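Alpha-1,3-glucanase (Bacillus circulans, PDB 5ZRU) hydrolyses alpha-1,3-glucan through the family 87 glycoside hydrolase catalytic unit described here, part of a longer protein that probably also binds carbohydrate. Local coordinates at residues 434-439 and 482-487; 472-477 and 492-497; 502-507 and 540-545; 513-518 and 551-556; 519-524 and 557-562. All blocks are in the same frame, centred on the assembly; numbering follows the deposited sequence.

Interaction 1 of 5, residues 434-439 and 482-487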
# COMPACT_ATOMS: atom_id res chain seq x y z
N ILE A 434 -4.87 -11.94 -0.59
CA ILE A 434 -6.26 -11.67 -0.95
C ILE A 434 -7.14 -12.13 0.20
O ILE A 434 -6.97 -13.25 0.70
CB ILE A 434 -6.67 -12.41 -2.24
CG1 ILE A 434 -5.96 -11.84 -3.46
CG2 ILE A 434 -8.19 -12.36 -2.42
CD1 ILE A 434 -6.08 -12.76 -4.66
N ARG A 435 -8.10 -11.29 0.61
CA ARG A 435 -9.08 -11.73 1.58
C ARG A 435 -10.46 -11.23 1.20
O ARG A 435 -10.62 -10.20 0.54
CB ARG A 435 -8.72 -11.30 3.02
CG ARG A 435 -9.04 -9.85 3.38
CD ARG A 435 -8.72 -9.60 4.85
NE ARG A 435 -8.92 -8.19 5.21
CZ ARG A 435 -9.17 -7.77 6.44
NH1 ARG A 435 -9.26 -8.65 7.44
NH2 ARG A 435 -9.34 -6.48 6.68
N MET A 436 -11.47 -12.00 1.60
CA MET A 436 -12.85 -11.54 1.59
C MET A 436 -13.45 -11.92 2.93
O MET A 436 -13.16 -13.00 3.45
CB MET A 436 -13.64 -12.19 0.45
CG MET A 436 -13.05 -11.95 -0.94
SD MET A 436 -14.00 -12.77 -2.24
CE MET A 436 -15.55 -11.88 -2.18
N ASN A 437 -14.26 -11.04 3.50
CA ASN A 437 -15.05 -11.44 4.66
C ASN A 437 -16.36 -10.67 4.65
O ASN A 437 -16.57 -9.76 3.85
CB ASN A 437 -14.27 -11.28 5.98
CG ASN A 437 -14.02 -9.82 6.39
OD1 ASN A 437 -14.85 -8.94 6.22
ND2 ASN A 437 -12.84 -9.59 6.98
N THR A 438 -17.27 -11.07 5.55
CA THR A 438 -18.52 -10.36 5.76
C THR A 438 -18.59 -9.79 7.17
O THR A 438 -19.68 -9.66 7.75
CB THR A 438 -19.72 -11.28 5.47
OG1 THR A 438 -19.62 -12.48 6.25
CG2 THR A 438 -19.75 -11.66 3.99
N VAL A 439 -17.44 -9.41 7.74
CA VAL A 439 -17.40 -8.95 9.13
C VAL A 439 -17.81 -7.49 9.31
O VAL A 439 -18.09 -7.08 10.44
CB VAL A 439 -16.00 -9.20 9.72
CG1 VAL A 439 -15.05 -8.07 9.36
CG2 VAL A 439 -16.08 -9.40 11.23
N ASP A 482 -22.48 -13.29 6.97
CA ASP A 482 -23.17 -13.68 5.75
C ASP A 482 -22.26 -14.57 4.89
O ASP A 482 -21.05 -14.67 5.14
CB ASP A 482 -23.59 -12.44 4.98
CG ASP A 482 -24.81 -11.77 5.58
OD1 ASP A 482 -25.71 -12.47 6.11
OD2 ASP A 482 -24.89 -10.53 5.50
N PRO A 483 -22.81 -15.25 3.89
CA PRO A 483 -21.98 -16.13 3.06
C PRO A 483 -21.08 -15.37 2.09
O PRO A 483 -21.32 -14.21 1.73
CB PRO A 483 -23.01 -16.97 2.29
CG PRO A 483 -24.27 -16.15 2.32
CD PRO A 483 -24.25 -15.44 3.63
N ILE A 484 -20.01 -16.03 1.69
CA ILE A 484 -19.23 -15.64 0.53
C ILE A 484 -19.79 -16.40 -0.66
O ILE A 484 -19.89 -17.63 -0.62
CB ILE A 484 -17.73 -15.95 0.72
CG1 ILE A 484 -17.19 -15.39 2.04
CG2 ILE A 484 -16.91 -15.45 -0.49
CD1 ILE A 484 -17.08 -13.90 2.07
N LYS A 485 -20.17 -15.67 -1.71
CA LYS A 485 -20.96 -16.23 -2.80
C LYS A 485 -20.52 -15.66 -4.15
O LYS A 485 -20.31 -14.45 -4.27
CB LYS A 485 -22.45 -15.95 -2.57
CG LYS A 485 -23.34 -16.27 -3.73
CD LYS A 485 -24.82 -16.23 -3.32
CE LYS A 485 -25.32 -14.84 -3.01
NZ LYS A 485 -26.82 -14.81 -3.02
N ASN A 486 -20.39 -16.53 -5.15
CA ASN A 486 -20.14 -16.18 -6.56
C ASN A 486 -18.77 -15.51 -6.74
O ASN A 486 -18.65 -14.32 -7.07
CB ASN A 486 -21.27 -15.31 -7.12
CG ASN A 486 -22.61 -16.03 -7.15
OD1 ASN A 486 -22.66 -17.26 -7.26
ND2 ASN A 486 -23.69 -15.27 -7.07
N VAL A 487 -17.73 -16.31 -6.54
CA VAL A 487 -16.35 -15.85 -6.65
C VAL A 487 -15.58 -16.86 -7.50
O VAL A 487 -15.71 -18.07 -7.29
CB VAL A 487 -15.67 -15.67 -5.28
CG1 VAL A 487 -14.34 -14.96 -5.46
CG2 VAL A 487 -16.55 -14.89 -4.32
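T438 and D482 make the polar half of this buried contact. The T438 hydroxyl OG1 donates to D482 O at 2.8 Å, tilted 27° from that carbonyl's plane, and N481 N donates to the same OG1, so two bonds hold the hydroxyl. Chi1 of T438 (54°) sets OG1 between its backbone N and carbonyl carbon and leaves CG2 facing I484, whose CD1 it meets at 4.0 Å. The D482 carboxylate looks elsewhere, to H444. With T438 cut back to an alanine, D482 O and N481 N would probably both lose their hydroxyl partner, and I484 CD1 its methyl neighbour. The apolar half is built on M436, whose bent thioether end meets V487 tip to tip: CE lies 3.8 Å from V487 CG2, and SD is 3.9 Å from both V487 methyls. Further back, M436 CB lies 4.2 Å from I484 CD1. Beyond these, N437 OD1 accepts V439 N at 3.0 Å in an Asx turn. In the parallel beta-helix, strand 435-437 lies between strands 411-412 and 475-478, F453 of strand 451-459 packs on both M436 and V487, and strand 484-485 pairs with strand 510-511.

Interaction 2 of 5, residues 472-477 and 492-497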
# COMPACT_ATOMS: atom_id res chain seq x y z
N ARG A 472 -3.92 -17.30 8.62
CA ARG A 472 -4.68 -16.80 7.48
C ARG A 472 -4.07 -17.37 6.20
O ARG A 472 -2.84 -17.52 6.12
CB ARG A 472 -4.68 -15.26 7.40
CG ARG A 472 -5.42 -14.58 8.56
CD ARG A 472 -6.92 -14.72 8.40
NE ARG A 472 -7.63 -14.27 9.59
CZ ARG A 472 -8.95 -14.34 9.74
NH1 ARG A 472 -9.70 -14.83 8.75
NH2 ARG A 472 -9.53 -13.91 10.85
N GLY A 473 -4.92 -17.69 5.23
CA GLY A 473 -4.42 -18.20 3.97
C GLY A 473 -3.74 -17.11 3.16
O GLY A 473 -3.94 -15.92 3.37
N ALA A 474 -2.88 -17.54 2.23
CA ALA A 474 -2.44 -16.60 1.20
C ALA A 474 -3.65 -16.01 0.49
O ALA A 474 -3.68 -14.81 0.17
CB ALA A 474 -1.49 -17.30 0.21
N ILE A 475 -4.65 -16.84 0.23
CA ILE A 475 -6.01 -16.41 -0.10
C ILE A 475 -6.88 -16.83 1.07
O ILE A 475 -6.92 -18.02 1.42
CB ILE A 475 -6.50 -17.05 -1.41
CG1 ILE A 475 -5.62 -16.63 -2.59
CG2 ILE A 475 -7.97 -16.69 -1.66
CD1 ILE A 475 -6.05 -17.29 -3.92
N ASP A 476 -7.59 -15.87 1.67
CA ASP A 476 -8.34 -16.14 2.90
C ASP A 476 -9.78 -15.71 2.73
O ASP A 476 -10.06 -14.53 2.47
CB ASP A 476 -7.70 -15.44 4.10
CG ASP A 476 -8.19 -16.00 5.42
OD1 ASP A 476 -9.24 -15.54 5.93
OD2 ASP A 476 -7.56 -16.95 5.92
N LEU A 477 -10.70 -16.65 2.89
CA LEU A 477 -12.12 -16.39 2.74
C LEU A 477 -12.82 -16.71 4.05
O LEU A 477 -12.70 -17.83 4.56
CB LEU A 477 -12.70 -17.22 1.59
CG LEU A 477 -11.94 -17.12 0.25
CD1 LEU A 477 -12.56 -18.06 -0.78
CD2 LEU A 477 -11.93 -15.68 -0.28
N ILE A 492 -3.91 -18.30 -10.95
CA ILE A 492 -3.27 -17.75 -9.76
C ILE A 492 -2.07 -18.62 -9.43
O ILE A 492 -2.20 -19.84 -9.31
CB ILE A 492 -4.21 -17.69 -8.54
CG1 ILE A 492 -5.59 -17.13 -8.91
CG2 ILE A 492 -3.55 -16.92 -7.38
CD1 ILE A 492 -5.62 -15.66 -9.23
N ASP A 493 -0.91 -17.99 -9.25
CA ASP A 493 0.29 -18.68 -8.79
C ASP A 493 0.55 -18.26 -7.35
O ASP A 493 0.66 -17.07 -7.07
CB ASP A 493 1.49 -18.34 -9.68
CG ASP A 493 1.32 -18.86 -11.09
OD1 ASP A 493 1.54 -20.07 -11.31
OD2 ASP A 493 0.92 -18.07 -11.97
N ILE A 494 0.62 -19.25 -6.46
CA ILE A 494 0.77 -19.00 -5.02
C ILE A 494 2.06 -19.69 -4.59
O ILE A 494 2.11 -20.92 -4.50
CB ILE A 494 -0.43 -19.52 -4.22
CG1 ILE A 494 -1.76 -19.23 -4.95
CG2 ILE A 494 -0.45 -18.86 -2.84
CD1 ILE A 494 -3.02 -19.70 -4.20
N ILE A 495 3.07 -18.89 -4.26
CA ILE A 495 4.44 -19.37 -4.10
C ILE A 495 4.92 -19.14 -2.67
O ILE A 495 4.83 -18.03 -2.14
CB ILE A 495 5.38 -18.67 -5.10
CG1 ILE A 495 4.90 -18.95 -6.53
CG2 ILE A 495 6.83 -19.08 -4.87
CD1 ILE A 495 5.39 -17.93 -7.52
N ASN A 496 5.46 -20.21 -2.06
CA ASN A 496 6.13 -20.14 -0.76
C ASN A 496 5.25 -19.51 0.31
O ASN A 496 5.65 -18.58 1.02
CB ASN A 496 7.47 -19.40 -0.87
CG ASN A 496 8.58 -20.31 -1.37
OD1 ASN A 496 8.49 -21.53 -1.24
ND2 ASN A 496 9.62 -19.71 -1.96
N THR A 497 4.05 -20.06 0.46
CA THR A 497 3.09 -19.57 1.44
C THR A 497 3.54 -19.92 2.86
O THR A 497 4.09 -20.99 3.12
CB THR A 497 1.71 -20.14 1.15
OG1 THR A 497 1.20 -19.56 -0.07
CG2 THR A 497 0.73 -19.84 2.30
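I475 and I494 owe their meeting to two extended side chains: each has CG1 anti to its own carbonyl carbon, and chi2 (178° in I475, -179° in I494) carries CD1 on to full length. The two chains cross at about a right angle, with I475 CD1 3.9 Å from I494 CD1. The same chi1 of I494 puts its CG2 branch anti to the backbone N, where it meets A474 CB at 3.6 Å. T497 comes to the A474 methyl from beyond the strand end, its OG1 3.5 Å from A474 CB. At the other end I475 CD1 reaches I492 CG2 at 4.3 Å. Strands 475-478 and 487-495 belong to different faces of the right-handed parallel beta-helix, so these groups meet across its interior, joined there by I458, which touches I475, I492 and I494. The loop before strand 475-478 is tied to D476: R472 NH1, standing above the carboxylate plane, forms a salt bridge to D476 OD1 at 2.9 Å, and G473 N donates to the anti lone pair of D476 OD2 at 2.8 Å. E478 and D466 also bind the R472 guanidinium. Between the segments the contact is almost wholly methyl on methyl and so probably depends on fit; the directional polar bonds lie within segment 472-477 and probably hold A474 and I475 in place for it.

Interaction 3 of 5, residues 502-507 and 540-545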
# COMPACT_ATOMS: atom_id res chain seq x y z
N ILE A 502 -4.72 -21.64 0.62
CA ILE A 502 -6.11 -21.22 0.48
C ILE A 502 -6.87 -21.67 1.72
O ILE A 502 -6.82 -22.86 2.07
CB ILE A 502 -6.75 -21.81 -0.79
CG1 ILE A 502 -5.93 -21.42 -2.02
CG2 ILE A 502 -8.18 -21.31 -0.95
CD1 ILE A 502 -6.37 -22.16 -3.27
N GLN A 503 -7.56 -20.73 2.37
CA GLN A 503 -8.19 -20.96 3.68
C GLN A 503 -9.64 -20.49 3.66
O GLN A 503 -9.93 -19.37 3.22
CB GLN A 503 -7.41 -20.23 4.79
CG GLN A 503 -8.09 -20.18 6.16
CD GLN A 503 -7.14 -19.68 7.25
OE1 GLN A 503 -5.96 -20.01 7.24
NE2 GLN A 503 -7.66 -18.89 8.19
N PHE A 504 -10.55 -21.36 4.13
CA PHE A 504 -11.98 -21.07 4.26
C PHE A 504 -12.41 -21.28 5.70
O PHE A 504 -12.08 -22.31 6.29
CB PHE A 504 -12.89 -22.02 3.44
CG PHE A 504 -12.61 -22.08 1.97
CD1 PHE A 504 -11.52 -22.78 1.48
CD2 PHE A 504 -13.52 -21.54 1.08
CE1 PHE A 504 -11.31 -22.88 0.12
CE2 PHE A 504 -13.31 -21.65 -0.30
CZ PHE A 504 -12.20 -22.31 -0.76
N GLY A 505 -13.20 -20.36 6.24
CA GLY A 505 -13.73 -20.61 7.57
C GLY A 505 -14.84 -19.66 7.97
O GLY A 505 -15.26 -18.81 7.20
N TYR A 506 -15.26 -19.83 9.23
CA TYR A 506 -16.49 -19.30 9.82
C TYR A 506 -17.71 -19.91 9.12
O TYR A 506 -17.56 -20.60 8.11
CB TYR A 506 -16.50 -17.76 9.80
CG TYR A 506 -15.56 -17.21 10.86
CD1 TYR A 506 -14.19 -17.27 10.68
CD2 TYR A 506 -16.04 -16.69 12.06
CE1 TYR A 506 -13.31 -16.80 11.63
CE2 TYR A 506 -15.16 -16.22 13.04
CZ TYR A 506 -13.79 -16.28 12.81
OH TYR A 506 -12.88 -15.83 13.75
N GLY A 507 -18.90 -19.71 9.68
CA GLY A 507 -20.05 -20.52 9.38
C GLY A 507 -21.10 -19.92 8.48
O GLY A 507 -22.15 -20.55 8.28
N ALA A 540 -1.11 -26.30 4.63
CA ALA A 540 -1.63 -27.12 3.55
C ALA A 540 -1.85 -26.30 2.28
O ALA A 540 -1.82 -25.06 2.28
CB ALA A 540 -2.95 -27.78 3.96
N ALA A 541 -2.12 -27.01 1.18
CA ALA A 541 -2.57 -26.35 -0.04
C ALA A 541 -3.96 -25.75 0.14
O ALA A 541 -4.21 -24.60 -0.25
CB ALA A 541 -2.58 -27.33 -1.20
N ILE A 542 -4.89 -26.52 0.70
CA ILE A 542 -6.26 -26.07 0.93
C ILE A 542 -6.65 -26.43 2.35
O ILE A 542 -6.45 -27.58 2.78
CB ILE A 542 -7.25 -26.69 -0.08
CG1 ILE A 542 -6.78 -26.42 -1.51
CG2 ILE A 542 -8.65 -26.16 0.16
CD1 ILE A 542 -7.55 -27.22 -2.58
N TYR A 543 -7.27 -25.49 3.05
CA TYR A 543 -7.58 -25.59 4.47
C TYR A 543 -8.98 -25.05 4.70
O TYR A 543 -9.31 -23.96 4.24
CB TYR A 543 -6.55 -24.77 5.27
CG TYR A 543 -6.82 -24.55 6.74
CD1 TYR A 543 -7.11 -25.61 7.60
CD2 TYR A 543 -6.70 -23.27 7.29
CE1 TYR A 543 -7.33 -25.38 8.97
CE2 TYR A 543 -6.91 -23.04 8.64
CZ TYR A 543 -7.22 -24.10 9.47
OH TYR A 543 -7.40 -23.87 10.81
N THR A 544 -9.82 -25.81 5.41
CA THR A 544 -11.05 -25.24 5.93
C THR A 544 -11.16 -25.54 7.42
O THR A 544 -10.68 -26.57 7.91
CB THR A 544 -12.32 -25.75 5.20
OG1 THR A 544 -12.76 -26.98 5.78
CG2 THR A 544 -12.07 -25.93 3.68
N TYR A 545 -11.74 -24.59 8.14
CA TYR A 545 -12.11 -24.78 9.54
C TYR A 545 -13.60 -24.53 9.72
O TYR A 545 -14.06 -24.10 10.78
CB TYR A 545 -11.27 -23.89 10.46
CG TYR A 545 -11.32 -22.41 10.16
CD1 TYR A 545 -10.56 -21.87 9.11
CD2 TYR A 545 -12.09 -21.54 10.92
CE1 TYR A 545 -10.60 -20.52 8.82
CE2 TYR A 545 -12.13 -20.17 10.64
CZ TYR A 545 -11.38 -19.67 9.59
OH TYR A 545 -11.40 -18.33 9.29
O HOH W 1 -15.48 -21.88 11.40
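I502, F504, Y543 and Y545 exchange backbone bonds in parallel register, pairing successive coils of the right-handed parallel beta-helix. Y543 N donates to I502 O at 2.8 Å, F504 N to Y543 O at 2.9 Å, and Y545 N to F504 O at 3.0 Å; I502 N reaches A541 O at the start. Past the last bond a water bridges, donating to Y545 O at 2.7 Å and accepting only weakly from Y506 N. Q503 and Y543 lie side by side, amide and ring planes 90° apart, with Q503 OE1 at the ring edge 3.3 Å from Y543 CD2; Q503 NE2 is bound by E471 O, and Y543 OH by S534. I502, F504, I542 and T544 point to the other face, toward the interior, where T544 CG2 sits 3.9 Å from F504 CD1 and F515 packs against I502 and F504. Y545 breaks the pattern: chi1 of 56° swings its ring back across the neighbouring strand, F533 stacks on it, and its OH comes to the edge of the Y506 ring. Under one face lies G505, bare of any side chain that would strike the ring: its CA is 3.3 Å from the Y545 ring centroid, a CH-pi contact.

Interaction 4 of 5, residues 513-518 and 551-556. With CA (calcium ion), chain K.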
# COMPACT_ATOMS: atom_id res chain seq x y z
N ILE A 513 -18.05 -21.02 -5.33
CA ILE A 513 -16.66 -20.57 -5.29
C ILE A 513 -15.85 -21.50 -6.18
O ILE A 513 -15.76 -22.70 -5.90
CB ILE A 513 -16.10 -20.56 -3.86
CG1 ILE A 513 -17.08 -19.93 -2.87
CG2 ILE A 513 -14.73 -19.87 -3.84
CD1 ILE A 513 -17.45 -18.46 -3.16
N VAL A 514 -15.23 -20.95 -7.22
CA VAL A 514 -14.55 -21.74 -8.24
C VAL A 514 -13.11 -21.27 -8.38
O VAL A 514 -12.85 -20.06 -8.46
CB VAL A 514 -15.27 -21.67 -9.60
CG1 VAL A 514 -14.52 -22.51 -10.64
CG2 VAL A 514 -16.72 -22.13 -9.46
N PHE A 515 -12.18 -22.23 -8.43
CA PHE A 515 -10.74 -21.97 -8.55
C PHE A 515 -10.23 -22.71 -9.79
O PHE A 515 -10.14 -23.94 -9.77
CB PHE A 515 -9.98 -22.47 -7.33
CG PHE A 515 -10.17 -21.66 -6.09
CD1 PHE A 515 -11.28 -21.85 -5.27
CD2 PHE A 515 -9.20 -20.74 -5.69
CE1 PHE A 515 -11.44 -21.11 -4.11
CE2 PHE A 515 -9.35 -20.01 -4.53
CZ PHE A 515 -10.48 -20.19 -3.74
N ASN A 516 -9.86 -21.97 -10.83
CA ASN A 516 -9.39 -22.60 -12.06
C ASN A 516 -7.93 -22.26 -12.31
O ASN A 516 -7.51 -21.12 -12.10
CB ASN A 516 -10.24 -22.15 -13.27
CG ASN A 516 -11.70 -22.60 -13.16
OD1 ASN A 516 -12.00 -23.63 -12.55
ND2 ASN A 516 -12.60 -21.83 -13.73
N ASN A 517 -7.15 -23.26 -12.73
CA ASN A 517 -5.75 -23.05 -13.13
C ASN A 517 -4.94 -22.42 -11.99
O ASN A 517 -4.30 -21.38 -12.16
CB ASN A 517 -5.64 -22.19 -14.40
CG ASN A 517 -6.61 -22.61 -15.50
OD1 ASN A 517 -6.92 -23.79 -15.66
ND2 ASN A 517 -7.10 -21.64 -16.26
N ILE A 518 -4.98 -23.05 -10.82
CA ILE A 518 -4.23 -22.60 -9.65
C ILE A 518 -2.95 -23.42 -9.54
O ILE A 518 -2.98 -24.65 -9.65
CB ILE A 518 -5.07 -22.77 -8.36
CG1 ILE A 518 -6.49 -22.18 -8.54
CG2 ILE A 518 -4.33 -22.16 -7.16
CD1 ILE A 518 -6.55 -20.71 -8.89
N ALA A 551 -16.43 -25.72 -2.55
CA ALA A 551 -15.50 -25.07 -3.47
C ALA A 551 -15.08 -26.07 -4.53
O ALA A 551 -14.90 -27.26 -4.23
CB ALA A 551 -14.26 -24.54 -2.74
N THR A 552 -14.92 -25.60 -5.76
CA THR A 552 -14.56 -26.44 -6.89
C THR A 552 -13.24 -25.96 -7.48
O THR A 552 -13.09 -24.77 -7.78
CB THR A 552 -15.65 -26.42 -7.97
OG1 THR A 552 -16.87 -26.92 -7.41
CG2 THR A 552 -15.25 -27.29 -9.16
N PHE A 553 -12.30 -26.89 -7.62
CA PHE A 553 -11.01 -26.63 -8.25
C PHE A 553 -10.96 -27.38 -9.57
O PHE A 553 -11.26 -28.58 -9.62
CB PHE A 553 -9.86 -27.07 -7.35
CG PHE A 553 -9.60 -26.15 -6.18
CD1 PHE A 553 -10.49 -26.10 -5.12
CD2 PHE A 553 -8.48 -25.35 -6.16
CE1 PHE A 553 -10.26 -25.25 -4.03
CE2 PHE A 553 -8.23 -24.50 -5.08
CZ PHE A 553 -9.12 -24.45 -4.02
N ASN A 554 -10.58 -26.68 -10.64
CA ASN A 554 -10.28 -27.28 -11.93
C ASN A 554 -8.83 -26.98 -12.27
O ASN A 554 -8.41 -25.82 -12.19
CB ASN A 554 -11.20 -26.73 -13.03
CG ASN A 554 -12.67 -27.01 -12.77
OD1 ASN A 554 -13.14 -28.13 -12.98
ND2 ASN A 554 -13.41 -26.00 -12.31
N ASN A 555 -8.07 -28.01 -12.64
CA ASN A 555 -6.67 -27.84 -13.02
C ASN A 555 -5.86 -27.18 -11.90
O ASN A 555 -5.31 -26.09 -12.04
CB ASN A 555 -6.53 -27.04 -14.33
CG ASN A 555 -5.10 -26.96 -14.80
OD1 ASN A 555 -4.32 -27.88 -14.56
ND2 ASN A 555 -4.74 -25.86 -15.47
N LEU A 556 -5.79 -27.88 -10.78
CA LEU A 556 -4.96 -27.48 -9.65
C LEU A 556 -3.64 -28.23 -9.73
O LEU A 556 -3.62 -29.44 -9.96
CB LEU A 556 -5.67 -27.80 -8.33
CG LEU A 556 -4.81 -27.67 -7.07
CD1 LEU A 556 -4.43 -26.22 -6.83
CD2 LEU A 556 -5.56 -28.25 -5.87
CA CA K . -2.32 -28.10 -15.33
O HOH W 2 -18.37 -24.64 -6.38
O HOH W 3 -7.34 -24.99 -9.66
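Stacked phenylalanines inside and paired asparagines outside mark this parallel beta-helix contact, where F515 and F553 hold equivalent places in successive coils. Their rings form an offset stack, planes 3° apart and centroids 4.5 Å apart, and F515 CB lies over the F553 face. F489 stacks on F515 in turn, extending the column inside the helix. Were F553 an alanine, F515 would probably lose its stacking partner on this side, and a gap would open beside I502 and I542. Backbone bonds hold the register, among them F515 N to T552 O at 2.8 Å and N554 N to F515 O. On the outer face N554 ND2 donates to N516 OD1 at 2.8 Å, the two side chains lying side by side; Q578 NE2 is hydrogen-bonded to N554 OD1. N517 and N555 both turn the corner with left-handed backbone angles, and N555 ND2 donates to N517 OD1 at 3.0 Å from above the carbonyl plane. The other amide atom, N555 OD1, binds a calcium ion at 2.2 Å.

Interaction 5 of 5, residues 519-524 and 557-562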
# COMPACT_ATOMS: atom_id res chain seq x y z
N ASN A 519 -1.82 -22.74 -9.32
CA ASN A 519 -0.55 -23.40 -9.06
C ASN A 519 -0.08 -23.04 -7.66
O ASN A 519 0.18 -21.86 -7.38
CB ASN A 519 0.52 -23.01 -10.09
CG ASN A 519 0.14 -23.42 -11.49
OD1 ASN A 519 -0.25 -24.56 -11.73
ND2 ASN A 519 0.25 -22.48 -12.44
N ILE A 520 0.07 -24.05 -6.80
CA ILE A 520 0.48 -23.85 -5.42
C ILE A 520 1.85 -24.50 -5.26
O ILE A 520 1.97 -25.74 -5.30
CB ILE A 520 -0.53 -24.44 -4.43
CG1 ILE A 520 -1.90 -23.81 -4.68
CG2 ILE A 520 -0.05 -24.22 -3.00
CD1 ILE A 520 -3.08 -24.41 -3.85
N ASN A 521 2.86 -23.68 -5.07
CA ASN A 521 4.24 -24.16 -5.01
C ASN A 521 4.82 -23.72 -3.68
O ASN A 521 5.30 -22.59 -3.54
CB ASN A 521 5.05 -23.62 -6.19
CG ASN A 521 6.47 -24.13 -6.19
OD1 ASN A 521 6.81 -25.06 -5.46
ND2 ASN A 521 7.31 -23.53 -7.03
N GLY A 522 4.79 -24.62 -2.69
CA GLY A 522 5.33 -24.32 -1.38
C GLY A 522 4.28 -23.83 -0.41
O GLY A 522 3.66 -22.78 -0.61
N ALA A 523 4.06 -24.58 0.67
CA ALA A 523 3.15 -24.14 1.71
C ALA A 523 3.67 -24.63 3.05
O ALA A 523 4.46 -25.58 3.12
CB ALA A 523 1.71 -24.63 1.46
N GLY A 524 3.22 -23.98 4.12
CA GLY A 524 3.75 -24.30 5.44
C GLY A 524 5.19 -23.88 5.63
O GLY A 524 5.91 -24.50 6.41
N THR A 557 -2.52 -27.51 -9.56
CA THR A 557 -1.24 -28.17 -9.39
C THR A 557 -0.65 -27.81 -8.03
O THR A 557 -0.81 -26.68 -7.56
CB THR A 557 -0.22 -27.81 -10.49
OG1 THR A 557 0.25 -26.46 -10.29
CG2 THR A 557 -0.84 -27.96 -11.87
N THR A 558 0.04 -28.77 -7.41
CA THR A 558 0.70 -28.53 -6.13
C THR A 558 2.14 -29.01 -6.18
O THR A 558 2.52 -29.84 -7.03
CB THR A 558 -0.01 -29.21 -4.95
OG1 THR A 558 -0.04 -30.63 -5.14
CG2 THR A 558 -1.42 -28.68 -4.81
N ASN A 559 2.93 -28.49 -5.25
CA ASN A 559 4.32 -28.86 -5.07
C ASN A 559 4.80 -28.33 -3.73
O ASN A 559 4.40 -27.23 -3.34
CB ASN A 559 5.20 -28.30 -6.20
CG ASN A 559 6.63 -28.79 -6.12
OD1 ASN A 559 6.89 -30.00 -6.14
ND2 ASN A 559 7.58 -27.86 -6.01
N ASP A 560 5.60 -29.13 -3.02
CA ASP A 560 6.29 -28.68 -1.80
C ASP A 560 5.29 -28.28 -0.71
O ASP A 560 5.43 -27.24 -0.05
CB ASP A 560 7.26 -27.54 -2.12
CG ASP A 560 8.14 -27.15 -0.94
OD1 ASP A 560 8.37 -27.98 -0.04
OD2 ASP A 560 8.59 -25.98 -0.91
N ILE A 561 4.28 -29.12 -0.50
CA ILE A 561 3.24 -28.86 0.49
C ILE A 561 3.67 -29.48 1.82
O ILE A 561 3.91 -30.69 1.91
CB ILE A 561 1.89 -29.41 0.03
CG1 ILE A 561 1.53 -28.85 -1.34
CG2 ILE A 561 0.79 -29.09 1.06
CD1 ILE A 561 1.53 -27.30 -1.41
N ALA A 562 3.77 -28.65 2.87
CA ALA A 562 4.16 -29.18 4.18
C ALA A 562 3.19 -30.25 4.68
O ALA A 562 3.61 -31.29 5.20
CB ALA A 562 4.28 -28.05 5.21
O HOH W 4 2.43 -26.34 -8.32
O HOH W 5 7.49 -27.29 2.96
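N521 and N559, matched amides on adjacent coils of the parallel beta-helix, lie side by side with planes 48° apart. N559 ND2 donates nearly within its own amide plane to N521 OD1 at 3.0 Å, yet it stands 44° above the plane of the N521 carbonyl, so the bond misses that oxygen's lone pairs. A third amide, N519, turns OD1 to T557 OG1 on the same face; the modelled separation is too short to trust, while N519 ND2 donates to D493 OD1. A water donates to T557 OG1 at 2.9 Å and, weakly, to I520 O. The strands run parallel, bonded from I520 N to T557 O at 2.9 Å, G522 N to N559 O at 2.7 Å and A523 N to D560 O at 3.1 Å. At G522 phi is positive (96°), and a side chain would press on the carbonyl oxygen of N521; opposite it, D560 turns the corner with left-handed backbone angles and forms a salt bridge to K525. On the face away from the asparagines, I520 and I561 pack against A541, and A523 lies by A540. I561 CD1 reaches across to strand 519-523, 3.8 Å from I520 CG2 and 3.9 Å from A523 CB.

How the interactions relate
All five contacts lie in the C-terminal coils of one parallel beta-helix. Interactions 4 and 5 share the strand pair 513-523 with 550-561, joined by I518 O to T557 N (2.9 Å). Interaction 3 pairs strands on another face, its I542 CD1 3.5 Å from F553 CZ of interaction 4 across the interior. Interactions 1 and 2 lie earlier along the helix, linked by I434 O to D476 N (2.9 Å); V487 O of interaction 1 also meets V514 N of interaction 4 at 2.9 Å, and interaction 2 bonds to interactions 3 and 5. A calcium ion lies about 4 Å from the T557 side chain. Another, probably that of D352 and D375, lies about 9 Å from the N437 side chain.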